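Local atomic coordinates of DUF3856 domain-containing protein (Chlorobium tepidum, PDB entry 2HR2), a protein that is of unknown function but, as a TPR-like alpha-alpha superhelix, may act by binding a partner protein or peptide. Residues Y12-D17 with C34-E39; F55-H60 with L84-R89; G91-D96 with L100-V105. One frame throughout, in Å; residues are numbered along the deposited sequence. Where two conformers were deposited one is given.

Contact 1 (Y12-D17 with C34-E39)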
ATOM      1  N   TYR A  12      13.330   9.802   0.776  1.00 60.24           N
ATOM      2  CA  TYR A  12      12.158  10.425   1.405  1.00 60.53           C
ATOM      3  C   TYR A  12      11.392  11.331   0.441  1.00 59.91           C
ATOM      4  O   TYR A  12      10.170  11.266   0.386  1.00 59.37           O
ATOM      5  CB  TYR A  12      12.527  11.191   2.687  1.00 61.78           C
ATOM      6  CG  TYR A  12      12.313  10.401   3.961  1.00 63.62           C
ATOM      7  CD1 TYR A  12      13.126   9.325   4.293  1.00 65.69           C
ATOM      8  CD2 TYR A  12      11.293  10.745   4.842  1.00 68.60           C
ATOM      9  CE1 TYR A  12      12.922   8.603   5.465  1.00 67.01           C
ATOM     10  CE2 TYR A  12      11.080  10.034   6.011  1.00 70.71           C
ATOM     11  CZ  TYR A  12      11.897   8.965   6.320  1.00 69.49           C
ATOM     12  OH  TYR A  12      11.677   8.267   7.486  1.00 68.67           O
ATOM     13  N   LEU A  13      12.103  12.156  -0.324  1.00 60.00           N
ATOM     14  CA  LEU A  13      11.448  13.051  -1.279  1.00 59.94           C
ATOM     15  C   LEU A  13      10.807  12.286  -2.437  1.00 59.85           C
ATOM     16  O   LEU A  13       9.761  12.692  -2.940  1.00 59.59           O
ATOM     17  CB  LEU A  13      12.417  14.110  -1.801  1.00 59.45           C
ATOM     18  CG  LEU A  13      12.916  15.109  -0.753  1.00 59.39           C
ATOM     19  CD1 LEU A  13      13.970  16.037  -1.343  1.00 60.20           C
ATOM     20  CD2 LEU A  13      11.770  15.914  -0.174  1.00 59.18           C
ATOM     21  N   ALA A  14      11.432  11.189  -2.858  1.00 59.81           N
ATOM     22  CA  ALA A  14      10.872  10.362  -3.917  1.00 59.84           C
ATOM     23  C   ALA A  14       9.543   9.763  -3.456  1.00 60.22           C
ATOM     24  O   ALA A  14       8.576   9.754  -4.218  1.00 59.96           O
ATOM     25  CB  ALA A  14      11.846   9.262  -4.313  1.00 59.56           C
ATOM     26  N   LEU A  15       9.500   9.279  -2.211  1.00 60.23           N
ATOM     27  CA  LEU A  15       8.278   8.694  -1.660  1.00 60.30           C
ATOM     28  C   LEU A  15       7.202   9.757  -1.437  1.00 60.08           C
ATOM     29  O   LEU A  15       6.032   9.490  -1.696  1.00 60.36           O
ATOM     30  CB  LEU A  15       8.548   7.927  -0.364  1.00 60.21           C
ATOM     31  CG  LEU A  15       7.352   7.151   0.215  1.00 60.53           C
ATOM     32  CD1 LEU A  15       6.867   6.079  -0.746  1.00 60.71           C
ATOM     33  CD2 LEU A  15       7.720   6.519   1.546  1.00 60.40           C
ATOM     34  N   SER A  16       7.574  10.942  -0.949  1.00 59.89           N
ATOM     35  CA  SER A  16       6.595  12.010  -0.758  0.50 60.12           C
ATOM     36  C   SER A  16       5.971  12.403  -2.092  1.00 60.58           C
ATOM     37  O   SER A  16       4.770  12.614  -2.167  1.00 61.25           O
ATOM     38  CB  SER A  16       7.218  13.234  -0.085  0.50 60.31           C
ATOM     39  OG  SER A  16       7.541  12.961   1.267  0.50 60.03           O
ATOM     40  N   ASP A  17       6.795  12.499  -3.140  1.00 60.63           N
ATOM     41  CA  ASP A  17       6.302  12.821  -4.481  1.00 61.48           C
ATOM     42  C   ASP A  17       5.295  11.763  -4.931  1.00 60.99           C
ATOM     43  O   ASP A  17       4.223  12.097  -5.445  1.00 60.98           O
ATOM     44  CB  ASP A  17       7.447  12.918  -5.508  1.00 62.52           C
ATOM     45  CG  ASP A  17       8.302  14.181  -5.343  1.00 66.49           C
ATOM     46  OD1 ASP A  17       7.935  15.040  -4.519  1.00 70.59           O
ATOM     47  OD2 ASP A  17       9.337  14.314  -6.043  1.00 69.23           O
ATOM     48  N   CYS A  34       7.927   5.278  -6.447  1.00 60.60           N
ATOM     49  CA  CYS A  34       8.030   4.287  -5.372  1.00 61.20           C
ATOM     50  C   CYS A  34       9.208   3.358  -5.607  1.00 60.94           C
ATOM     51  O   CYS A  34       9.958   3.061  -4.679  1.00 61.51           O
ATOM     52  CB  CYS A  34       6.767   3.444  -5.267  1.00 61.65           C
ATOM     53  SG  CYS A  34       5.344   4.342  -4.669  1.00 65.70           S
ATOM     54  N   ARG A  35       9.358   2.885  -6.840  1.00 60.54           N
ATOM     55  CA  ARG A  35      10.476   2.022  -7.189  1.00 60.73           C
ATOM     56  C   ARG A  35      11.781   2.802  -7.049  1.00 60.63           C
ATOM     57  O   ARG A  35      12.775   2.272  -6.549  1.00 61.31           O
ATOM     58  CB  ARG A  35      10.356   1.499  -8.616  1.00 60.13           C
ATOM     59  CG  ARG A  35       9.115   0.676  -8.937  1.00 61.60           C
ATOM     60  CD  ARG A  35       9.211   0.184 -10.376  1.00 62.47           C
ATOM     61  NE  ARG A  35       7.921  -0.015 -11.040  1.00 66.47           N
ATOM     62  CZ  ARG A  35       7.148  -1.096 -10.951  1.00 66.91           C
ATOM     63  NH1 ARG A  35       7.475  -2.124 -10.174  1.00 68.51           N
ATOM     64  NH2 ARG A  35       6.011  -1.139 -11.637  1.00 64.34           N
ATOM     65  N   ARG A  36      11.771   4.061  -7.483  1.00 60.57           N
ATOM     66  CA  ARG A  36      12.959   4.908  -7.397  1.00 60.77           C
ATOM     67  C   ARG A  36      13.360   5.145  -5.940  1.00 60.53           C
ATOM     68  O   ARG A  36      14.544   5.145  -5.616  1.00 60.01           O
ATOM     69  CB  ARG A  36      12.739   6.240  -8.118  1.00 60.52           C
ATOM     70  CG  ARG A  36      14.008   7.085  -8.218  1.00 61.38           C
ATOM     71  CD  ARG A  36      13.869   8.246  -9.202  1.00 62.14           C
ATOM     72  NE  ARG A  36      12.920   9.267  -8.763  1.00 64.07           N
ATOM     73  CZ  ARG A  36      13.174  10.213  -7.859  1.00 64.40           C
ATOM     74  NH1 ARG A  36      14.348  10.284  -7.244  1.00 66.65           N
ATOM     75  NH2 ARG A  36      12.233  11.093  -7.543  1.00 66.06           N
ATOM     76  N   ALA A  37      12.372   5.333  -5.070  1.00 60.59           N
ATOM     77  CA  ALA A  37      12.627   5.546  -3.647  1.00 60.72           C
ATOM     78  C   ALA A  37      13.343   4.350  -3.020  1.00 61.04           C
ATOM     79  O   ALA A  37      14.256   4.530  -2.214  1.00 61.03           O
ATOM     80  CB  ALA A  37      11.333   5.834  -2.906  1.00 60.95           C
HETATM   81  N   MSE A  38      12.929   3.137  -3.384  1.00 61.74           N
HETATM   82  CA  MSE A  38      13.580   1.926  -2.880  1.00 63.90           C
HETATM   83  C   MSE A  38      14.971   1.743  -3.460  1.00 61.65           C
HETATM   84  O   MSE A  38      15.894   1.354  -2.745  1.00 61.49           O
HETATM   85  CB  MSE A  38      12.745   0.685  -3.177  1.00 63.80           C
HETATM   86  CG  MSE A  38      11.514   0.583  -2.301  1.00 68.66           C
HETATM   87 SE   MSE A  38      10.398  -1.010  -2.646  1.00 78.97          SE
HETATM   88  CE  MSE A  38       9.543  -0.458  -4.419  1.00 68.97           C
ATOM     89  N   GLU A  39      15.117   2.011  -4.756  1.00 61.20           N
ATOM     90  CA  GLU A  39      16.411   1.908  -5.417  1.00 61.22           C
ATOM     91  C   GLU A  39      17.439   2.779  -4.697  1.00 60.76           C
ATOM     92  O   GLU A  39      18.569   2.344  -4.465  1.00 61.22           O
ATOM     93  CB  GLU A  39      16.273   2.322  -6.882  1.00 61.43           C
ATOM     94  CG  GLU A  39      17.520   2.105  -7.740  1.00 64.04           C
ATOM     95  CD  GLU A  39      17.253   2.307  -9.232  1.00 64.22           C
ATOM     96  OE1 GLU A  39      16.099   2.633  -9.604  1.00 71.01           O
ATOM     97  OE2 GLU A  39      18.198   2.129 -10.035  1.00 67.26           O
TER
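Ala14 and Ala37 meet in a close, apolar helix-helix contact between helix 4-24 and helix 27-41, the first antiparallel pair of the chain. The axes of the two short segments come within 8.1 Å of each other and run at 166°, close to antiparallel. Both alanines send their CB atoms toward the neighbouring helix, and Ala14 CB lies 3.7 Å from Ala37 CB. The same methyl of Ala37 also reaches the following residue: it sits 4.0 Å from the backbone N of Leu15 and 4.3 Å from Leu15 CB, so it nestles between two successive residues of helix 4-24. The branched end of Leu15 runs on toward helix 52-69, where it meets Phe55, Phe58 and Cys59.

At the outer border of the pair, Arg36 folds back over Ala14. Its CG stands opposite the backbone N, and a bend at chi3 (67°) swings the guanidinium across, so that Ala14 CB sits over one of its faces, toward the rim, with Arg36 NH2 at 3.7 Å. That NH2 is also hydrogen-bonded to Asn33 OD1 from its own helix. Asp17 OD2 stands 4.6 Å from Arg36 NH2, too far for a salt bridge, while Asp17 OD1 is salt-bridged to Arg20.

No hydrogen bond crosses between the two segments. The small methyl groups allow the helices to come close, and the join rests mainly on apolar packing. The arginine lays its flat group on that packing from the exposed side, where the nearby carboxylate would probably add a modest electrostatic attraction.

Contact 2 (F55-H60 with L84-R89)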
ATOM      1  N   PHE A  55      10.527   1.380   5.680  1.00 59.99           N
ATOM      2  CA  PHE A  55      10.538   2.217   4.493  1.00 59.74           C
ATOM      3  C   PHE A  55      10.132   1.430   3.248  1.00 60.14           C
ATOM      4  O   PHE A  55       9.340   1.918   2.442  1.00 60.29           O
ATOM      5  CB  PHE A  55      11.907   2.856   4.296  1.00 58.47           C
ATOM      6  CG  PHE A  55      11.945   3.856   3.183  1.00 57.26           C
ATOM      7  CD1 PHE A  55      11.469   5.141   3.381  1.00 55.82           C
ATOM      8  CD2 PHE A  55      12.454   3.517   1.940  1.00 56.73           C
ATOM      9  CE1 PHE A  55      11.499   6.069   2.364  1.00 56.42           C
ATOM     10  CE2 PHE A  55      12.490   4.444   0.913  1.00 57.62           C
ATOM     11  CZ  PHE A  55      12.011   5.720   1.125  1.00 56.90           C
ATOM     12  N   ASP A  56      10.671   0.224   3.089  1.00 60.46           N
ATOM     13  CA  ASP A  56      10.307  -0.628   1.953  1.00 61.12           C
ATOM     14  C   ASP A  56       8.815  -1.001   1.995  1.00 61.08           C
ATOM     15  O   ASP A  56       8.158  -1.077   0.949  1.00 61.01           O
ATOM     16  CB  ASP A  56      11.191  -1.886   1.886  1.00 61.57           C
ATOM     17  CG  ASP A  56      12.636  -1.580   1.473  1.00 63.51           C
ATOM     18  OD1 ASP A  56      12.881  -0.554   0.806  1.00 68.43           O
ATOM     19  OD2 ASP A  56      13.534  -2.380   1.807  1.00 66.03           O
ATOM     20  N   ALA A  57       8.282  -1.211   3.197  1.00 60.77           N
ATOM     21  CA  ALA A  57       6.862  -1.520   3.355  1.00 60.75           C
ATOM     22  C   ALA A  57       5.985  -0.369   2.871  1.00 60.95           C
ATOM     23  O   ALA A  57       4.981  -0.586   2.197  1.00 61.47           O
ATOM     24  CB  ALA A  57       6.549  -1.836   4.807  1.00 60.95           C
ATOM     25  N   PHE A  58       6.377   0.852   3.215  1.00 61.06           N
ATOM     26  CA  PHE A  58       5.642   2.048   2.824  1.00 61.33           C
ATOM     27  C   PHE A  58       5.676   2.194   1.304  1.00 60.98           C
ATOM     28  O   PHE A  58       4.659   2.507   0.687  1.00 61.30           O
ATOM     29  CB  PHE A  58       6.258   3.280   3.491  1.00 62.67           C
ATOM     30  CG  PHE A  58       5.967   3.410   4.974  1.00 64.95           C
ATOM     31  CD1 PHE A  58       5.729   2.303   5.792  1.00 68.28           C
ATOM     32  CD2 PHE A  58       6.021   4.666   5.569  1.00 69.81           C
ATOM     33  CE1 PHE A  58       5.497   2.455   7.150  1.00 69.58           C
ATOM     34  CE2 PHE A  58       5.793   4.824   6.927  1.00 71.34           C
ATOM     35  CZ  PHE A  58       5.531   3.716   7.719  1.00 69.72           C
ATOM     36  N   CYS A  59       6.842   1.956   0.707  1.00 60.80           N
ATOM     37  CA  CYS A  59       6.999   2.031  -0.744  1.00 61.31           C
ATOM     38  C   CYS A  59       6.145   0.982  -1.455  1.00 61.20           C
ATOM     39  O   CYS A  59       5.500   1.287  -2.466  1.00 61.36           O
ATOM     40  CB  CYS A  59       8.467   1.851  -1.146  1.00 61.36           C
ATOM     41  SG  CYS A  59       9.572   3.162  -0.593  1.00 63.59           S
ATOM     42  N   HIS A  60       6.153  -0.247  -0.937  1.00 60.94           N
ATOM     43  CA  HIS A  60       5.344  -1.330  -1.513  1.00 60.99           C
ATOM     44  C   HIS A  60       3.834  -1.078  -1.400  1.00 60.80           C
ATOM     45  O   HIS A  60       3.072  -1.465  -2.290  1.00 60.48           O
ATOM     46  CB  HIS A  60       5.682  -2.684  -0.883  1.00 61.26           C
ATOM     47  CG  HIS A  60       6.943  -3.302  -1.402  1.00 61.28           C
ATOM     48  ND1 HIS A  60       8.073  -3.456  -0.628  1.00 62.06           N
ATOM     49  CD2 HIS A  60       7.249  -3.810  -2.619  1.00 62.04           C
ATOM     50  CE1 HIS A  60       9.017  -4.040  -1.344  1.00 62.19           C
ATOM     51  NE2 HIS A  60       8.543  -4.263  -2.556  1.00 62.54           N
ATOM     52  N   LEU A  84       2.444  -6.347   3.261  1.00 60.64           N
ATOM     53  CA  LEU A  84       1.734  -7.069   4.311  1.00 60.49           C
ATOM     54  C   LEU A  84       2.632  -8.019   5.102  1.00 60.20           C
ATOM     55  O   LEU A  84       2.364  -8.283   6.274  1.00 60.16           O
ATOM     56  CB  LEU A  84       0.539  -7.814   3.717  1.00 60.24           C
ATOM     57  CG  LEU A  84      -0.553  -6.905   3.145  1.00 61.29           C
ATOM     58  CD1 LEU A  84      -1.541  -7.696   2.302  1.00 61.91           C
ATOM     59  CD2 LEU A  84      -1.278  -6.140   4.247  1.00 62.30           C
ATOM     60  N   HIS A  85       3.691  -8.528   4.473  1.00 60.35           N
ATOM     61  CA  HIS A  85       4.650  -9.395   5.163  1.00 60.58           C
ATOM     62  C   HIS A  85       5.256  -8.634   6.345  1.00 60.72           C
ATOM     63  O   HIS A  85       5.509  -9.212   7.397  1.00 60.86           O
ATOM     64  CB  HIS A  85       5.750  -9.875   4.204  1.00 60.59           C
ATOM     65  CG  HIS A  85       6.730 -10.829   4.823  1.00 61.48           C
ATOM     66  ND1 HIS A  85       6.461 -12.171   4.989  1.00 63.00           N
ATOM     67  CD2 HIS A  85       7.986 -10.639   5.293  1.00 62.32           C
ATOM     68  CE1 HIS A  85       7.500 -12.764   5.548  1.00 62.34           C
ATOM     69  NE2 HIS A  85       8.441 -11.857   5.741  1.00 62.19           N
ATOM     70  N   TYR A  86       5.469  -7.331   6.163  1.00 60.86           N
ATOM     71  CA  TYR A  86       5.987  -6.465   7.222  1.00 60.27           C
ATOM     72  C   TYR A  86       4.903  -6.078   8.231  1.00 60.07           C
ATOM     73  O   TYR A  86       5.105  -6.203   9.437  1.00 59.70           O
ATOM     74  CB  TYR A  86       6.610  -5.196   6.625  1.00 59.65           C
ATOM     75  CG  TYR A  86       7.078  -4.195   7.662  1.00 59.08           C
ATOM     76  CD1 TYR A  86       8.299  -4.355   8.311  1.00 58.32           C
ATOM     77  CD2 TYR A  86       6.302  -3.084   7.989  1.00 58.42           C
ATOM     78  CE1 TYR A  86       8.732  -3.440   9.262  1.00 58.23           C
ATOM     79  CE2 TYR A  86       6.727  -2.163   8.939  1.00 58.40           C
ATOM     80  CZ  TYR A  86       7.945  -2.350   9.571  1.00 58.85           C
ATOM     81  OH  TYR A  86       8.381  -1.445  10.509  1.00 59.74           O
ATOM     82  N   PHE A  87       3.761  -5.599   7.738  1.00 60.38           N
ATOM     83  CA  PHE A  87       2.684  -5.144   8.624  1.00 60.59           C
ATOM     84  C   PHE A  87       2.102  -6.237   9.525  1.00 60.58           C
ATOM     85  O   PHE A  87       1.728  -5.958  10.663  1.00 60.66           O
ATOM     86  CB  PHE A  87       1.556  -4.456   7.845  1.00 60.60           C
ATOM     87  CG  PHE A  87       1.955  -3.151   7.209  1.00 60.17           C
ATOM     88  CD1 PHE A  87       2.417  -2.097   7.983  1.00 60.24           C
ATOM     89  CD2 PHE A  87       1.811  -2.957   5.845  1.00 60.71           C
ATOM     90  CE1 PHE A  87       2.767  -0.891   7.400  1.00 60.38           C
ATOM     91  CE2 PHE A  87       2.157  -1.749   5.255  1.00 61.06           C
ATOM     92  CZ  PHE A  87       2.634  -0.716   6.035  1.00 60.88           C
ATOM     93  N   ASN A  88       2.020  -7.468   9.032  1.00 60.62           N
ATOM     94  CA  ASN A  88       1.505  -8.557   9.856  1.00 60.40           C
ATOM     95  C   ASN A  88       2.469  -8.897  10.997  1.00 60.47           C
ATOM     96  O   ASN A  88       2.034  -9.345  12.057  1.00 60.78           O
ATOM     97  CB  ASN A  88       1.189  -9.793   9.007  1.00 59.83           C
ATOM     98  CG  ASN A  88       0.020  -9.569   8.049  1.00 60.26           C
ATOM     99  OD1 ASN A  88      -0.730  -8.590   8.158  1.00 62.50           O
ATOM    100  ND2 ASN A  88      -0.141 -10.485   7.107  1.00 59.07           N
ATOM    101  N   ARG A  89       3.764  -8.657  10.791  1.00 60.69           N
ATOM    102  CA  ARG A  89       4.778  -8.926  11.811  1.00 60.82           C
ATOM    103  C   ARG A  89       4.994  -7.745  12.764  1.00 61.21           C
ATOM    104  O   ARG A  89       4.834  -7.898  13.975  1.00 61.64           O
ATOM    105  CB  ARG A  89       6.112  -9.306  11.156  1.00 59.98           C
TER
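Ala57 sets its CB beside the ring of Tyr86, which it approaches obliquely, lying 3.4 Å from CD2 and 3.7 Å from CG. The tyrosine reaches it because chi1 is 176°, which places CG opposite the backbone N and runs the ring alongside helix 52-69, its base rather than its hydroxyl end meeting the methyl. The next residue, Phe87, offers a ring face to the same methyl: Ala57 CB stands over it, with CZ the nearest atom at 4.3 Å. One small residue thus serves two successive aromatics of helix 73-90. Next to it, Phe58 brings CE1 to 4.3 Å from Phe87 CE1, the two rings approaching obliquely.

Nothing polar bridges the segments. Phe87 passes on to Trp101, whose ring lies at about 15° to its own, and Phe58 touches both Leu15 and Leu100, which ties the pair to helices 4-24 and 97-114.

The segment axes approach to 9.2 Å at 125°, so the helices are steeply inclined rather than closely antiparallel. Two helices that follow each other in the chain and pack side against side in this way are consistent with a TPR-like alpha-alpha superhelix.

Contact 3 (G91-D96 with L100-V105)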
ATOM      1  N   GLY A  91       3.526  -4.398  12.347  1.00 61.50           N
ATOM      2  CA  GLY A  91       2.595  -3.288  12.122  1.00 61.37           C
ATOM      3  C   GLY A  91       1.818  -2.844  13.350  1.00 61.59           C
ATOM      4  O   GLY A  91       1.496  -3.656  14.221  1.00 61.88           O
ATOM      5  N   GLU A  92       1.524  -1.545  13.405  1.00 61.65           N
ATOM      6  CA  GLU A  92       0.741  -0.935  14.487  1.00 61.91           C
ATOM      7  C   GLU A  92      -0.439  -0.172  13.866  1.00 61.36           C
ATOM      8  O   GLU A  92      -0.264   0.879  13.247  1.00 61.04           O
ATOM      9  CB  GLU A  92       1.634  -0.060  15.369  1.00 62.16           C
ATOM     10  CG  GLU A  92       2.597  -0.920  16.216  1.00 63.54           C
ATOM     11  CD  GLU A  92       3.472  -0.128  17.169  1.00 62.89           C
ATOM     12  OE1 GLU A  92       3.743   1.062  16.898  1.00 65.49           O
ATOM     13  OE2 GLU A  92       3.908  -0.714  18.184  1.00 63.09           O
ATOM     14  N   LEU A  93      -1.635  -0.735  14.030  1.00 60.95           N
ATOM     15  CA  LEU A  93      -2.852  -0.199  13.419  1.00 60.80           C
ATOM     16  C   LEU A  93      -3.237   1.217  13.855  1.00 60.83           C
ATOM     17  O   LEU A  93      -3.737   1.988  13.042  1.00 60.75           O
ATOM     18  CB  LEU A  93      -4.030  -1.154  13.669  1.00 60.58           C
ATOM     19  CG  LEU A  93      -5.378  -0.848  13.004  1.00 60.66           C
ATOM     20  CD1 LEU A  93      -5.238  -0.745  11.493  1.00 60.58           C
ATOM     21  CD2 LEU A  93      -6.408  -1.904  13.366  1.00 60.53           C
ATOM     22  N   ASN A  94      -3.001   1.562  15.118  1.00 60.92           N
ATOM     23  CA  ASN A  94      -3.379   2.887  15.628  1.00 60.57           C
ATOM     24  C   ASN A  94      -2.337   4.001  15.474  1.00 60.87           C
ATOM     25  O   ASN A  94      -2.448   5.031  16.126  1.00 61.91           O
ATOM     26  CB  ASN A  94      -3.841   2.770  17.083  1.00 60.11           C
ATOM     27  CG  ASN A  94      -5.123   1.981  17.217  1.00 59.84           C
ATOM     28  OD1 ASN A  94      -5.994   2.041  16.352  1.00 60.95           O
ATOM     29  ND2 ASN A  94      -5.256   1.249  18.312  1.00 61.75           N
ATOM     30  N   GLN A  95      -1.335   3.803  14.623  1.00 60.93           N
ATOM     31  CA  GLN A  95      -0.345   4.849  14.344  1.00 61.27           C
ATOM     32  C   GLN A  95      -0.531   5.231  12.895  1.00 61.09           C
ATOM     33  O   GLN A  95      -1.256   4.538  12.188  1.00 61.63           O
ATOM     34  CB  GLN A  95       1.070   4.389  14.642  1.00 61.54           C
ATOM     35  CG  GLN A  95       1.214   3.970  16.100  1.00 63.62           C
ATOM     36  CD  GLN A  95       2.590   4.217  16.680  1.00 65.92           C
ATOM     37  OE1 GLN A  95       3.443   4.862  16.064  1.00 70.33           O
ATOM     38  NE2 GLN A  95       2.804   3.726  17.893  1.00 66.79           N
ATOM     39  N   ASP A  96       0.100   6.314  12.443  1.00 61.06           N
ATOM     40  CA  ASP A  96      -0.051   6.740  11.038  1.00 62.28           C
ATOM     41  C   ASP A  96       0.198   5.587  10.073  1.00 62.01           C
ATOM     42  O   ASP A  96      -0.473   5.463   9.053  1.00 62.05           O
ATOM     43  CB  ASP A  96       0.842   7.926  10.691  1.00 63.82           C
ATOM     44  CG  ASP A  96       0.229   9.245  11.099  1.00 70.37           C
ATOM     45  OD1 ASP A  96      -0.376   9.327  12.193  1.00 76.26           O
ATOM     46  OD2 ASP A  96       0.359  10.205  10.312  1.00 80.39           O
ATOM     47  N   LEU A 100      -1.422   3.007   5.919  1.00 61.11           N
ATOM     48  CA  LEU A 100      -0.780   2.270   4.831  1.00 61.14           C
ATOM     49  C   LEU A 100      -1.051   0.762   4.932  1.00 60.63           C
ATOM     50  O   LEU A 100      -1.082   0.081   3.912  1.00 60.41           O
ATOM     51  CB  LEU A 100       0.724   2.563   4.775  1.00 61.42           C
ATOM     52  CG  LEU A 100       1.107   3.998   4.386  1.00 61.97           C
ATOM     53  CD1 LEU A 100       2.609   4.222   4.496  1.00 62.89           C
ATOM     54  CD2 LEU A 100       0.627   4.335   2.976  1.00 63.39           C
ATOM     55  N   TRP A 101      -1.239   0.248   6.148  1.00 60.26           N
ATOM     56  CA  TRP A 101      -1.564  -1.166   6.344  1.00 60.17           C
ATOM     57  C   TRP A 101      -2.913  -1.418   5.667  1.00 60.69           C
ATOM     58  O   TRP A 101      -3.035  -2.310   4.829  1.00 60.36           O
ATOM     59  CB  TRP A 101      -1.681  -1.497   7.835  1.00 59.81           C
ATOM     60  CG  TRP A 101      -1.731  -2.969   8.188  1.00 59.18           C
ATOM     61  CD1 TRP A 101      -1.965  -4.027   7.350  1.00 59.09           C
ATOM     62  CD2 TRP A 101      -1.660  -3.522   9.509  1.00 58.80           C
ATOM     63  NE1 TRP A 101      -1.969  -5.203   8.060  1.00 59.42           N
ATOM     64  CE2 TRP A 101      -1.797  -4.920   9.388  1.00 58.03           C
ATOM     65  CE3 TRP A 101      -1.465  -2.970  10.781  1.00 59.69           C
ATOM     66  CZ2 TRP A 101      -1.750  -5.771  10.483  1.00 58.11           C
ATOM     67  CZ3 TRP A 101      -1.415  -3.818  11.871  1.00 59.23           C
ATOM     68  CH2 TRP A 101      -1.558  -5.204  11.715  1.00 59.65           C
ATOM     69  N   ILE A 102      -3.912  -0.611   6.032  1.00 60.82           N
ATOM     70  CA  ILE A 102      -5.261  -0.724   5.482  1.00 60.58           C
ATOM     71  C   ILE A 102      -5.230  -0.602   3.959  1.00 60.80           C
ATOM     72  O   ILE A 102      -5.903  -1.357   3.257  1.00 61.34           O
ATOM     73  CB  ILE A 102      -6.223   0.334   6.103  1.00 60.36           C
ATOM     74  CG1 ILE A 102      -6.463   0.024   7.585  1.00 60.61           C
ATOM     75  CG2 ILE A 102      -7.575   0.348   5.367  1.00 60.59           C
ATOM     76  CD1 ILE A 102      -7.252   1.075   8.330  1.00 60.54           C
ATOM     77  N   SER A 103      -4.439   0.342   3.461  1.00 60.63           N
ATOM     78  CA  SER A 103      -4.273   0.543   2.026  1.00 60.43           C
ATOM     79  C   SER A 103      -3.783  -0.728   1.326  1.00 60.34           C
ATOM     80  O   SER A 103      -4.303  -1.106   0.278  1.00 60.37           O
ATOM     81  CB  SER A 103      -3.283   1.690   1.777  1.00 59.75           C
ATOM     82  OG  SER A 103      -2.950   1.809   0.402  1.00 61.47           O
ATOM     83  N   ALA A 104      -2.778  -1.376   1.908  1.00 60.50           N
ATOM     84  CA  ALA A 104      -2.213  -2.599   1.341  1.00 60.70           C
ATOM     85  C   ALA A 104      -3.221  -3.745   1.299  1.00 60.73           C
ATOM     86  O   ALA A 104      -3.248  -4.514   0.339  1.00 60.87           O
ATOM     87  CB  ALA A 104      -0.977  -3.015   2.119  1.00 60.81           C
ATOM     88  N   VAL A 105      -4.041  -3.857   2.340  1.00 60.50           N
ATOM     89  CA  VAL A 105      -5.070  -4.896   2.409  1.00 60.38           C
ATOM     90  C   VAL A 105      -6.126  -4.626   1.334  1.00 60.39           C
ATOM     91  O   VAL A 105      -6.600  -5.550   0.676  1.00 60.06           O
ATOM     92  CB  VAL A 105      -5.706  -4.964   3.826  1.00 59.98           C
ATOM     93  CG1 VAL A 105      -6.837  -5.975   3.893  1.00 60.64           C
ATOM     94  CG2 VAL A 105      -4.662  -5.328   4.858  1.00 59.13           C
TER
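With chi1 at -168° and chi2 at -15°, Trp101 swings its indole out from helix 97-114 to meet the loop that leads into that helix, and Leu93 (chi1 -174°) turns its branched end from the loop toward Ile102. The six-membered side of the indole does the touching. Its CZ3 atom lies 3.7 Å from Gly91 C, 4.0 Å from Glu92 N and 3.8 Å from Leu93 N, so the ring leans on the main chain of three consecutive residues. Leu93 N comes in at the ring edge, close to its plane, whereas Gly91 C and Glu92 N approach obliquely. Leu93 adds its CB at 4.1 Å from Trp101 CZ3, and farther out its CD1 packs at 4.2 Å from Ile102 CG1, the two side chains crossing at about a right angle.

No hydrogen bond joins the two segments here. The loop is shaped by a type I beta turn from Glu92 to Gln95, and Glu92 N is hydrogen-bonded to Glu97 OE1 at the start of helix 97-114. Met131 of helix 118-134 touches both Trp101 and Ile102.

A serine in place of Trp101 would probably open a gap beside Gly91 and Leu93 and remove the indole that Phe87 packs against, so that the loop would keep its hydrogen bonds but lose this apolar support.

A short loop thus joins two successive helices and packs against the second of them, consistent with the all-helical build of a TPR-like alpha-alpha superhelix.

In the fold
The three contacts follow one another along the chain, each closing before the next opens, and all lie within the DUF3856 domain. Contact 1 joins helices 4-24 and 27-41, contact 2 helices 52-69 and 73-90, and contact 3 the loop after helix 73-90 with helix 97-114. The centres of contacts 1 and 2 are about 15 Å apart, yet they touch, through selenomethionine Met38 against Cys59 and His60. Contacts 2 and 3, about 9 Å apart, interlock through Phe58 with Leu100 and Leu84 with Val105. Contacts 1 and 3 do not touch. Packing is thus continuous from helix 4-24 to helix 97-114, consistent with a single TPR-like superhelical unit whose function is unknown.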